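Homospermidine synthase (Legionella pneumophila subsp. pneumophila str. Philadelphia 1, PDB 2PH5) binds nicotinamide-adenine-dinucleotide through a Rossmann-type domain and probably acts as a homospermidine synthase. Local coordinates at residues E34-K39 against S399-I404; L172-D177 against M364-G369. All coordinates share one frame; numbering follows the deposited sequence.

Contact 1 (E34-K39 against S399-I404)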
ATOM      1  N   GLU A  34     -26.975 -18.958  20.003  1.00 37.20           N
ATOM      2  CA  GLU A  34     -26.750 -18.143  21.188  1.00 39.02           C
ATOM      3  C   GLU A  34     -28.005 -17.346  21.534  1.00 39.39           C
ATOM      4  O   GLU A  34     -28.278 -17.081  22.703  1.00 41.34           O
ATOM      5  CB  GLU A  34     -25.578 -17.191  20.951  1.00 41.33           C
ATOM      6  CG  GLU A  34     -25.105 -16.443  22.189  1.00 45.36           C
ATOM      7  CD  GLU A  34     -24.024 -15.424  21.874  1.00 48.56           C
ATOM      8  OE1 GLU A  34     -23.202 -15.682  20.964  1.00 51.24           O
ATOM      9  OE2 GLU A  34     -23.986 -14.367  22.539  1.00 50.84           O
ATOM     10  N   LYS A  35     -28.775 -16.979  20.514  1.00 38.27           N
ATOM     11  CA  LYS A  35     -29.992 -16.207  20.705  1.00 38.25           C
ATOM     12  C   LYS A  35     -31.277 -17.022  20.570  1.00 37.77           C
ATOM     13  O   LYS A  35     -32.362 -16.538  20.896  1.00 37.94           O
ATOM     14  CB  LYS A  35     -30.026 -15.054  19.703  1.00 38.71           C
ATOM     15  CG  LYS A  35     -29.128 -13.895  20.057  1.00 37.88           C
ATOM     16  CD  LYS A  35     -29.811 -13.042  21.076  1.00 38.15           C
ATOM     17  CE  LYS A  35     -29.102 -11.733  21.267  1.00 38.50           C
ATOM     18  NZ  LYS A  35     -29.841 -10.960  22.293  1.00 39.65           N
ATOM     19  N   PHE A  36     -31.168 -18.255  20.092  1.00 37.43           N
ATOM     20  CA  PHE A  36     -32.354 -19.082  19.916  1.00 37.60           C
ATOM     21  C   PHE A  36     -32.276 -20.411  20.641  1.00 38.38           C
ATOM     22  O   PHE A  36     -31.253 -21.092  20.601  1.00 39.37           O
ATOM     23  CB  PHE A  36     -32.606 -19.315  18.426  1.00 33.90           C
ATOM     24  CG  PHE A  36     -33.019 -18.080  17.691  1.00 31.19           C
ATOM     25  CD1 PHE A  36     -34.346 -17.678  17.674  1.00 32.06           C
ATOM     26  CD2 PHE A  36     -32.072 -17.290  17.054  1.00 30.35           C
ATOM     27  CE1 PHE A  36     -34.726 -16.499  17.028  1.00 31.10           C
ATOM     28  CE2 PHE A  36     -32.441 -16.109  16.407  1.00 27.94           C
ATOM     29  CZ  PHE A  36     -33.767 -15.715  16.395  1.00 28.12           C
ATOM     30  N   ASP A  37     -33.363 -20.760  21.323  1.00 39.98           N
ATOM     31  CA  ASP A  37     -33.449 -22.023  22.049  1.00 41.75           C
ATOM     32  C   ASP A  37     -33.959 -23.035  21.039  1.00 41.17           C
ATOM     33  O   ASP A  37     -35.001 -23.667  21.216  1.00 42.91           O
ATOM     34  CB  ASP A  37     -34.426 -21.905  23.220  1.00 43.68           C
ATOM     35  CG  ASP A  37     -34.597 -23.212  23.961  1.00 44.28           C
ATOM     36  OD1 ASP A  37     -33.576 -23.889  24.210  1.00 44.90           O
ATOM     37  OD2 ASP A  37     -35.749 -23.557  24.294  1.00 45.38           O
ATOM     38  N   ILE A  38     -33.190 -23.170  19.970  1.00 40.15           N
ATOM     39  CA  ILE A  38     -33.525 -24.041  18.871  1.00 38.90           C
ATOM     40  C   ILE A  38     -32.649 -25.287  18.859  1.00 38.97           C
ATOM     41  O   ILE A  38     -31.573 -25.318  19.468  1.00 35.80           O
ATOM     42  CB  ILE A  38     -33.376 -23.251  17.551  1.00 39.44           C
ATOM     43  CG1 ILE A  38     -34.118 -23.950  16.426  1.00 43.20           C
ATOM     44  CG2 ILE A  38     -31.911 -23.080  17.197  1.00 37.53           C
ATOM     45  CD1 ILE A  38     -34.189 -23.124  15.153  1.00 46.24           C
ATOM     46  N   LYS A  39     -33.129 -26.322  18.180  1.00 38.46           N
ATOM     47  CA  LYS A  39     -32.388 -27.570  18.074  1.00 38.57           C
ATOM     48  C   LYS A  39     -31.613 -27.524  16.769  1.00 36.93           C
ATOM     49  O   LYS A  39     -32.030 -26.869  15.812  1.00 36.82           O
ATOM     50  CB  LYS A  39     -33.334 -28.777  18.028  1.00 41.21           C
ATOM     51  CG  LYS A  39     -34.594 -28.660  18.879  1.00 44.47           C
ATOM     52  CD  LYS A  39     -35.458 -29.921  18.763  1.00 46.39           C
ATOM     53  CE  LYS A  39     -36.858 -29.725  19.356  1.00 47.01           C
ATOM     54  NZ  LYS A  39     -37.715 -28.779  18.573  1.00 47.03           N
ATOM     55  N   SER A 399     -25.407  -7.723  13.224  1.00 25.64           N
ATOM     56  CA  SER A 399     -26.484  -6.998  12.557  1.00 27.80           C
ATOM     57  C   SER A 399     -27.546  -7.943  11.993  1.00 27.44           C
ATOM     58  O   SER A 399     -28.751  -7.696  12.112  1.00 27.72           O
ATOM     59  CB  SER A 399     -25.910  -6.148  11.423  1.00 28.69           C
ATOM     60  OG  SER A 399     -24.799  -5.399  11.887  1.00 33.93           O
HETATM   61  N   MSE A 400     -27.092  -9.024  11.373  1.00 26.16           N
HETATM   62  CA  MSE A 400     -28.005  -9.997  10.797  1.00 26.47           C
HETATM   63  C   MSE A 400     -28.868 -10.702  11.832  1.00 24.05           C
HETATM   64  O   MSE A 400     -30.086 -10.790  11.669  1.00 20.64           O
HETATM   65  CB  MSE A 400     -27.228 -11.030   9.996  1.00 32.07           C
HETATM   66  CG  MSE A 400     -26.464 -10.420   8.854  1.00 42.05           C
HETATM   67 SE   MSE A 400     -26.410 -11.620   7.371  1.00 61.51          SE
HETATM   68  CE  MSE A 400     -28.107 -11.131   6.564  1.00 52.32           C
ATOM     69  N   ILE A 401     -28.242 -11.206  12.891  1.00 22.21           N
ATOM     70  CA  ILE A 401     -28.990 -11.900  13.925  1.00 21.37           C
ATOM     71  C   ILE A 401     -30.014 -10.920  14.504  1.00 21.12           C
ATOM     72  O   ILE A 401     -31.095 -11.333  14.904  1.00 20.46           O
ATOM     73  CB  ILE A 401     -28.057 -12.447  15.069  1.00 21.47           C
ATOM     74  CG1 ILE A 401     -28.784 -13.521  15.895  1.00 21.54           C
ATOM     75  CG2 ILE A 401     -27.673 -11.320  16.034  1.00 20.70           C
ATOM     76  CD1 ILE A 401     -29.155 -14.784  15.125  1.00 20.00           C
ATOM     77  N   SER A 402     -29.687  -9.626  14.541  1.00 18.71           N
ATOM     78  CA  SER A 402     -30.631  -8.637  15.063  1.00 17.46           C
ATOM     79  C   SER A 402     -31.775  -8.497  14.066  1.00 18.13           C
ATOM     80  O   SER A 402     -32.944  -8.500  14.446  1.00 21.47           O
ATOM     81  CB  SER A 402     -29.971  -7.267  15.245  1.00 16.01           C
ATOM     82  OG  SER A 402     -28.826  -7.332  16.068  1.00 17.92           O
ATOM     83  N   GLY A 403     -31.422  -8.360  12.792  1.00 16.81           N
ATOM     84  CA  GLY A 403     -32.421  -8.235  11.750  1.00 18.39           C
ATOM     85  C   GLY A 403     -33.320  -9.458  11.694  1.00 20.29           C
ATOM     86  O   GLY A 403     -34.526  -9.339  11.466  1.00 20.48           O
ATOM     87  N   ILE A 404     -32.733 -10.636  11.902  1.00 20.70           N
ATOM     88  CA  ILE A 404     -33.494 -11.881  11.885  1.00 23.87           C
ATOM     89  C   ILE A 404     -34.522 -11.858  13.017  1.00 24.77           C
ATOM     90  O   ILE A 404     -35.679 -12.218  12.820  1.00 25.46           O
ATOM     91  CB  ILE A 404     -32.559 -13.133  12.047  1.00 23.11           C
ATOM     92  CG1 ILE A 404     -31.679 -13.292  10.799  1.00 22.23           C
ATOM     93  CG2 ILE A 404     -33.389 -14.398  12.274  1.00 20.18           C
ATOM     94  CD1 ILE A 404     -30.679 -14.452  10.865  1.00 20.66           C
TER
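Phe36 meets Ile401 with the rim of its ring: Ile401 CD1 lies near the ring plane, 3.8 Å from Phe36 CE2, so the methyl abuts the aromatic edge and not the pi cloud. Both residues are buried, as is Ile404 beside them. The side chains of Phe36 and Ile401 run antiparallel, each reaching toward the other's backbone. Ile401 CG1 stands anti to the backbone N (chi1 -162°), which carries CD1 off helix 391-408 toward the ring. One turn further along the same helix, Ile404 offers CG2 obliquely to the far end of the ring, 4.3 Å from Phe36 CZ. Lys35 adds only aliphatic surface: its CG passes 4.2 Å from Ile401 CG1, and the bend at chi2 (-81°) turns the rest of the chain, with the ammonium group, away from the isoleucine. The Lys35 side chain also touches Ile429 of helix 423-430. Helix 23-35 follows strand 16-19 and the glycine-rich turn of the Rossmann fold; Phe21 in the turn and Cys23 and Val24 at the helix start bind NAD, and Phe36 is the first residue past the helix without helical backbone angles. The contact therefore joins the far end of this dinucleotide-binding helix to a helix from the later part of the chain. The Phe36 ring also makes an edge-to-face pair with Phe16, on the first strand, while Ile401 packs on Leu31 and Ile32 and Ile404 reaches Phe86 and Ile88 of strand 86-89.

Contact 2 (L172-D177 against M364-G369). With SO4 (sulfate ion), chain B.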
ATOM      1  N   LEU A 172     -29.753  11.799  16.194  1.00 31.20           N
ATOM      2  CA  LEU A 172     -30.433  12.154  17.433  1.00 30.47           C
ATOM      3  C   LEU A 172     -29.448  12.659  18.486  1.00 32.17           C
ATOM      4  O   LEU A 172     -29.732  13.642  19.171  1.00 32.16           O
ATOM      5  CB  LEU A 172     -31.223  10.957  17.982  1.00 27.70           C
ATOM      6  CG  LEU A 172     -32.334  10.370  17.110  1.00 27.19           C
ATOM      7  CD1 LEU A 172     -32.941   9.174  17.818  1.00 23.56           C
ATOM      8  CD2 LEU A 172     -33.401  11.417  16.806  1.00 26.35           C
ATOM      9  N   ASN A 173     -28.298  11.999  18.622  1.00 32.48           N
ATOM     10  CA  ASN A 173     -27.314  12.438  19.610  1.00 32.95           C
ATOM     11  C   ASN A 173     -26.870  13.871  19.350  1.00 34.07           C
ATOM     12  O   ASN A 173     -26.797  14.680  20.270  1.00 34.03           O
ATOM     13  CB  ASN A 173     -26.086  11.524  19.630  1.00 30.83           C
ATOM     14  CG  ASN A 173     -26.386  10.164  20.204  1.00 31.82           C
ATOM     15  OD1 ASN A 173     -27.460   9.934  20.755  1.00 32.83           O
ATOM     16  ND2 ASN A 173     -25.430   9.253  20.095  1.00 31.27           N
ATOM     17  N   ILE A 174     -26.575  14.192  18.097  1.00 35.01           N
ATOM     18  CA  ILE A 174     -26.144  15.543  17.768  1.00 37.61           C
ATOM     19  C   ILE A 174     -27.238  16.543  18.125  1.00 39.06           C
ATOM     20  O   ILE A 174     -26.955  17.688  18.471  1.00 39.81           O
ATOM     21  CB  ILE A 174     -25.817  15.685  16.272  1.00 37.86           C
ATOM     22  CG1 ILE A 174     -24.666  14.743  15.898  1.00 36.18           C
ATOM     23  CG2 ILE A 174     -25.450  17.134  15.961  1.00 38.41           C
ATOM     24  CD1 ILE A 174     -24.375  14.693  14.413  1.00 33.45           C
ATOM     25  N   ALA A 175     -28.490  16.104  18.032  1.00 41.76           N
ATOM     26  CA  ALA A 175     -29.632  16.952  18.354  1.00 43.01           C
ATOM     27  C   ALA A 175     -29.676  17.254  19.855  1.00 44.40           C
ATOM     28  O   ALA A 175     -29.895  18.397  20.250  1.00 44.83           O
ATOM     29  CB  ALA A 175     -30.933  16.279  17.905  1.00 42.55           C
ATOM     30  N   LYS A 176     -29.468  16.241  20.693  1.00 44.85           N
ATOM     31  CA  LYS A 176     -29.488  16.472  22.131  1.00 46.88           C
ATOM     32  C   LYS A 176     -28.283  17.329  22.528  1.00 46.81           C
ATOM     33  O   LYS A 176     -28.401  18.200  23.386  1.00 47.66           O
ATOM     34  CB  LYS A 176     -29.493  15.141  22.908  1.00 48.36           C
ATOM     35  CG  LYS A 176     -28.149  14.424  22.989  1.00 52.70           C
ATOM     36  CD  LYS A 176     -28.260  13.029  23.619  1.00 53.60           C
ATOM     37  CE  LYS A 176     -26.883  12.468  24.033  1.00 54.20           C
ATOM     38  NZ  LYS A 176     -25.863  12.402  22.942  1.00 52.30           N
ATOM     39  N   ASP A 177     -27.134  17.091  21.893  1.00 46.86           N
ATOM     40  CA  ASP A 177     -25.915  17.859  22.172  1.00 46.23           C
ATOM     41  C   ASP A 177     -26.034  19.288  21.658  1.00 46.58           C
ATOM     42  O   ASP A 177     -25.150  20.110  21.899  1.00 46.94           O
ATOM     43  CB  ASP A 177     -24.689  17.231  21.501  1.00 46.39           C
ATOM     44  CG  ASP A 177     -24.306  15.899  22.094  1.00 46.93           C
ATOM     45  OD1 ASP A 177     -24.157  15.807  23.333  1.00 47.66           O
ATOM     46  OD2 ASP A 177     -24.133  14.942  21.309  1.00 47.79           O
HETATM   47  N   MSE A 364     -20.643  15.339   9.093  1.00 29.01           N
HETATM   48  CA  MSE A 364     -19.951  16.631   9.090  1.00 32.13           C
HETATM   49  C   MSE A 364     -20.877  17.792   8.712  1.00 32.94           C
HETATM   50  O   MSE A 364     -21.797  17.624   7.910  1.00 33.66           O
HETATM   51  CB  MSE A 364     -18.778  16.590   8.107  1.00 33.34           C
HETATM   52  CG  MSE A 364     -17.731  15.526   8.408  1.00 37.31           C
HETATM   53 SE   MSE A 364     -16.865  14.837   6.792  1.00 46.36          SE
HETATM   54  CE  MSE A 364     -18.061  13.346   6.451  1.00 37.38           C
ATOM     55  N   GLY A 365     -20.624  18.966   9.292  1.00 33.73           N
ATOM     56  CA  GLY A 365     -21.434  20.137   9.001  1.00 34.15           C
ATOM     57  C   GLY A 365     -21.966  20.876  10.219  1.00 35.52           C
ATOM     58  O   GLY A 365     -22.042  22.108  10.223  1.00 35.95           O
ATOM     59  N   ASN A 366     -22.333  20.130  11.256  1.00 36.19           N
ATOM     60  CA  ASN A 366     -22.868  20.729  12.471  1.00 37.77           C
ATOM     61  C   ASN A 366     -21.829  21.537  13.242  1.00 38.90           C
ATOM     62  O   ASN A 366     -20.655  21.176  13.298  1.00 37.54           O
ATOM     63  CB  ASN A 366     -23.468  19.654  13.385  1.00 37.73           C
ATOM     64  CG  ASN A 366     -24.153  20.249  14.603  1.00 38.52           C
ATOM     65  OD1 ASN A 366     -23.540  20.409  15.658  1.00 37.47           O
ATOM     66  ND2 ASN A 366     -25.429  20.599  14.455  1.00 36.87           N
ATOM     67  N   GLN A 367     -22.288  22.630  13.842  1.00 40.69           N
ATOM     68  CA  GLN A 367     -21.428  23.531  14.594  1.00 42.00           C
ATOM     69  C   GLN A 367     -20.651  22.861  15.729  1.00 41.34           C
ATOM     70  O   GLN A 367     -19.546  23.289  16.055  1.00 40.36           O
ATOM     71  CB  GLN A 367     -22.263  24.696  15.129  1.00 44.74           C
ATOM     72  CG  GLN A 367     -23.377  24.272  16.071  1.00 50.26           C
ATOM     73  CD  GLN A 367     -24.443  25.346  16.263  1.00 53.31           C
ATOM     74  OE1 GLN A 367     -25.302  25.225  17.143  1.00 53.65           O
ATOM     75  NE2 GLN A 367     -24.399  26.397  15.435  1.00 53.66           N
ATOM     76  N   ARG A 368     -21.218  21.811  16.322  1.00 41.06           N
ATOM     77  CA  ARG A 368     -20.557  21.090  17.413  1.00 41.18           C
ATOM     78  C   ARG A 368     -19.244  20.473  16.942  1.00 39.47           C
ATOM     79  O   ARG A 368     -18.368  20.167  17.751  1.00 39.36           O
ATOM     80  CB  ARG A 368     -21.449  19.960  17.939  1.00 45.01           C
ATOM     81  CG  ARG A 368     -22.831  20.366  18.412  1.00 48.32           C
ATOM     82  CD  ARG A 368     -22.789  21.058  19.748  1.00 50.24           C
ATOM     83  NE  ARG A 368     -22.068  20.291  20.761  1.00 50.47           N
ATOM     84  CZ  ARG A 368     -21.918  20.702  22.015  1.00 51.74           C
ATOM     85  NH1 ARG A 368     -22.444  21.861  22.389  1.00 50.06           N
ATOM     86  NH2 ARG A 368     -21.246  19.970  22.892  1.00 52.21           N
ATOM     87  N   GLY A 369     -19.123  20.273  15.630  1.00 37.52           N
ATOM     88  CA  GLY A 369     -17.924  19.675  15.063  1.00 33.92           C
ATOM     89  C   GLY A 369     -18.242  18.345  14.400  1.00 31.73           C
ATOM     90  O   GLY A 369     -19.370  17.851  14.500  1.00 29.49           O
TER
HETATM   91  S   SO4 B 502     -22.060  24.092  24.587  1.00 81.02           S
HETATM   92  O1  SO4 B 502     -21.944  25.007  25.736  1.00 81.18           O
HETATM   93  O2  SO4 B 502     -22.381  24.861  23.368  1.00 79.15           O
HETATM   94  O3  SO4 B 502     -23.138  23.115  24.854  1.00 80.73           O
HETATM   95  O4  SO4 B 502     -20.780  23.381  24.401  1.00 81.28           O
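The loop of the beta hairpin 352-364/370-378, in the mixed sheet, packs against the end of helix 158-176. This loop contains a type I beta turn, Asn366 to Gly369, closed by Gly369 N on Asn366 O at 2.9 Å. From the helix, Ile174 sets its CG2 methyl against the flat amide of Asn366, 3.6 Å from Asn366 CG. The isoleucine and the asparagine point in opposing directions as they pass. Asn366 CG is anti to its own nitrogen (chi1 -175°), which extends the amide from the turn toward the methyl; ND2 donates to the carbonyl of Leu198, fastening the polar end to a third part of the chain. Further out, Arg368 folds back to Asp177, just past the helix, bends at chi2 and chi3 placing one guanidinium face against Asp177 O, with the oxygen 3.0 Å off the plane and displaced from the centre of the group. That oxygen is 3.3 Å from Arg368 NH1, but the angle is too poor for a hydrogen bond. At the edge of the same group, NH1 gives a weak hydrogen bond of 2.9 Å to sulfate O3, an ion probably from the crystallisation liquor. The Asp177 carboxylate has other partners: OD2 bonds to the Tyr441 hydroxyl and forms a long, weak salt bridge with Lys176. Across this contact the arginine thus offers a flat face to a carbonyl dipole, probably a mild electrostatic attraction, while its in-plane N-H edge is taken up by the sulfate.

Contact 1 is a buried, wholly apolar junction near the NAD-binding part of the molecule, whereas contact 2 is only partly buried, pairing a buried isoleucine-asparagine contact with an exposed arginine. The two share no helix or strand: contact 1 joins helix 23-35 to helix 391-408, while contact 2 sets helix 158-176 against a turn of the mixed sheet. Their centres are 34 Å apart and their nearest atoms about 17 Å, without touching. Each uses an isoleucine methyl, against an aromatic edge in 34-39/399-404 and an amide in 172-177/364-369. In sequence, both segments of contact 2 fall between those of contact 1.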